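Long-range contact in molybdopterin biosynthesis moeA protein (PDB 1WU2), which probably takes part in molybdenum cofactor biosynthesis, as in MoeA relatives that insert molybdate into molybdopterin: residues E78-E83 against G126-V131. Sequence-based numbering, arbitrary orientation.
Sequences ELTVIE and GDKIYV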
loop_
_atom_site.group_PDB
_atom_site.type_symbol
_atom_site.label_atom_id
_atom_site.label_comp_id
_atom_site.label_asym_id
_atom_site.label_seq_id
_atom_site.Cartn_x
_atom_site.Cartn_y
_atom_site.Cartn_z
ATOM N N GLU A 78 -22.769 -53.213 4.737
ATOM C CA GLU A 78 -23.960 -52.753 5.438
ATOM C C GLU A 78 -23.584 -52.220 6.818
ATOM O O GLU A 78 -22.805 -52.840 7.538
ATOM C CB GLU A 78 -24.971 -53.896 5.574
ATOM C CG GLU A 78 -26.372 -53.443 5.957
ATOM C CD GLU A 78 -27.280 -54.598 6.329
ATOM O OE1 GLU A 78 -27.305 -54.974 7.520
ATOM O OE2 GLU A 78 -27.973 -55.129 5.435
ATOM N N LEU A 79 -24.130 -51.056 7.164
ATOM C CA LEU A 79 -24.015 -50.497 8.509
ATOM C C LEU A 79 -25.412 -50.269 9.083
ATOM O O LEU A 79 -26.392 -50.217 8.343
ATOM C CB LEU A 79 -23.232 -49.180 8.488
ATOM C CG LEU A 79 -21.872 -49.194 7.783
ATOM C CD1 LEU A 79 -21.338 -47.778 7.640
ATOM C CD2 LEU A 79 -20.872 -50.074 8.527
ATOM N N THR A 80 -25.496 -50.134 10.404
ATOM C CA THR A 80 -26.770 -49.945 11.090
ATOM C C THR A 80 -26.815 -48.564 11.748
ATOM O O THR A 80 -25.895 -48.180 12.467
ATOM C CB THR A 80 -26.982 -51.054 12.149
ATOM O OG1 THR A 80 -26.678 -52.338 11.587
ATOM C CG2 THR A 80 -28.451 -51.165 12.540
ATOM N N VAL A 81 -27.893 -47.829 11.488
ATOM C CA VAL A 81 -28.091 -46.494 12.041
ATOM C C VAL A 81 -28.758 -46.593 13.417
ATOM O O VAL A 81 -29.960 -46.855 13.520
ATOM C CB VAL A 81 -28.942 -45.614 11.093
ATOM C CG1 VAL A 81 -29.072 -44.189 11.633
ATOM C CG2 VAL A 81 -28.335 -45.600 9.693
ATOM N N ILE A 82 -27.959 -46.383 14.464
ATOM C CA ILE A 82 -28.423 -46.448 15.855
ATOM C C ILE A 82 -28.966 -45.117 16.384
ATOM O O ILE A 82 -29.692 -45.096 17.378
ATOM C CB ILE A 82 -27.281 -46.937 16.787
ATOM C CG1 ILE A 82 -26.200 -45.846 16.937
ATOM C CG2 ILE A 82 -26.735 -48.284 16.292
ATOM C CD1 ILE A 82 -24.786 -46.349 17.190
ATOM N N GLU A 83 -28.596 -44.011 15.744
ATOM C CA GLU A 83 -29.033 -42.688 16.194
ATOM C C GLU A 83 -29.072 -41.654 15.072
ATOM O O GLU A 83 -28.333 -41.746 14.094
ATOM C CB GLU A 83 -28.123 -42.179 17.318
ATOM C CG GLU A 83 -28.518 -40.812 17.867
ATOM C CD GLU A 83 -27.687 -40.371 19.052
ATOM O OE1 GLU A 83 -26.490 -40.717 19.112
ATOM O OE2 GLU A 83 -28.235 -39.657 19.919
ATOM N N GLY A 126 -34.533 -48.338 5.045
ATOM C CA GLY A 126 -35.027 -48.559 6.395
ATOM C C GLY A 126 -34.101 -48.002 7.462
ATOM O O GLY A 126 -33.950 -46.784 7.579
ATOM N N ASP A 127 -33.489 -48.896 8.240
ATOM C CA ASP A 127 -32.542 -48.518 9.294
ATOM C C ASP A 127 -31.104 -48.895 8.912
ATOM O O ASP A 127 -30.199 -48.828 9.742
ATOM C CB ASP A 127 -32.930 -49.182 10.628
ATOM C CG ASP A 127 -33.866 -48.318 11.472
ATOM O OD1 ASP A 127 -34.437 -48.849 12.448
ATOM O OD2 ASP A 127 -34.091 -47.108 11.245
ATOM N N LYS A 128 -30.900 -49.279 7.655
ATOM C CA LYS A 128 -29.582 -49.657 7.159
ATOM C C LYS A 128 -29.115 -48.655 6.104
ATOM O O LYS A 128 -29.933 -48.063 5.398
ATOM C CB LYS A 128 -29.611 -51.067 6.554
ATOM C CG LYS A 128 -30.518 -52.071 7.272
ATOM C CD LYS A 128 -29.905 -52.565 8.575
ATOM C CE LYS A 128 -30.911 -53.340 9.421
ATOM N NZ LYS A 128 -31.147 -52.695 10.748
ATOM N N ILE A 129 -27.801 -48.459 6.022
ATOM C CA ILE A 129 -27.188 -47.713 4.922
ATOM C C ILE A 129 -26.202 -48.607 4.178
ATOM O O ILE A 129 -25.683 -49.576 4.733
ATOM C CB ILE A 129 -26.484 -46.420 5.417
ATOM C CG1 ILE A 129 -25.490 -46.719 6.543
ATOM C CG2 ILE A 129 -27.517 -45.393 5.866
ATOM C CD1 ILE A 129 -24.463 -45.623 6.753
ATOM N N TYR A 130 -25.952 -48.275 2.915
ATOM C CA TYR A 130 -25.071 -49.074 2.072
ATOM C C TYR A 130 -23.997 -48.205 1.432
ATOM O O TYR A 130 -24.296 -47.215 0.765
ATOM C CB TYR A 130 -25.889 -49.818 1.016
ATOM C CG TYR A 130 -26.785 -50.866 1.634
ATOM C CD1 TYR A 130 -28.071 -50.547 2.055
ATOM C CD2 TYR A 130 -26.333 -52.167 1.828
ATOM C CE1 TYR A 130 -28.892 -51.499 2.640
ATOM C CE2 TYR A 130 -27.147 -53.128 2.412
ATOM C CZ TYR A 130 -28.424 -52.788 2.816
ATOM O OH TYR A 130 -29.234 -53.734 3.396
ATOM N N VAL A 131 -22.744 -48.588 1.658
ATOM C CA VAL A 131 -21.596 -47.852 1.148
ATOM C C VAL A 131 -20.928 -48.674 0.041
ATOM O O VAL A 131 -20.577 -49.841 0.235
ATOM C CB VAL A 131 -20.595 -47.487 2.282
ATOM C CG1 VAL A 131 -20.229 -48.700 3.132
ATOM C CG2 VAL A 131 -19.345 -46.836 1.715
#
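Glu78 and Tyr130 face each other as a non-hydrogen-bonded pair of antiparallel strands, and their side chains run alongside each other in the same direction. Glu78 is extended, with CG anti to the backbone N (chi1 -165°). This lays its CG against the Tyr130 ring, 3.6 Å from CE2. The carboxylate stands almost perpendicular to the ring plane, at 86°. Its OE2 accepts a weak hydrogen bond from Tyr130 OH, 2.8 Å away.

Lys128 and Thr80 share this face of the sheet. The aliphatic part of Lys128 passes slantwise by Glu78, with CD 3.7 Å from Glu78 OE1. Bends at chi2 and chi4 take its NZ to the methyl of Thr80 instead. NZ and Glu78 OE1 stay 5.5 Å apart, so no salt bridge forms.

On the other face Leu79, Ile129 and Val81 meet through aliphatic side chains. Leu79 CB meets Ile129 CG1 at 3.9 Å, and the ends of both side chains also touch. Ile129 CG2 reaches Val81 CG2, where the two side chains cross at about a right angle. From strand 60-63 of the same sheet, Tyr61 touches both Val81 and Ile129, and Ile63 touches Leu79.

Leu79 and Ile129 exchange two backbone hydrogen bonds. Val81 N donates a third to Asp127 O, at 3.1 Å and nearly straight. The pairing joins strand 77-84 to strand 128-131 in a mixed sheet of the MoeA N-terminal region, far from the centre of the chain. Its chemistry is two-sided: backbone bonds and the aliphatic contacts round the buried Leu79 and Ile129 hold the strands, while the polar face adds one weak bond and a probably modest long-range attraction between Glu78 and Lys128.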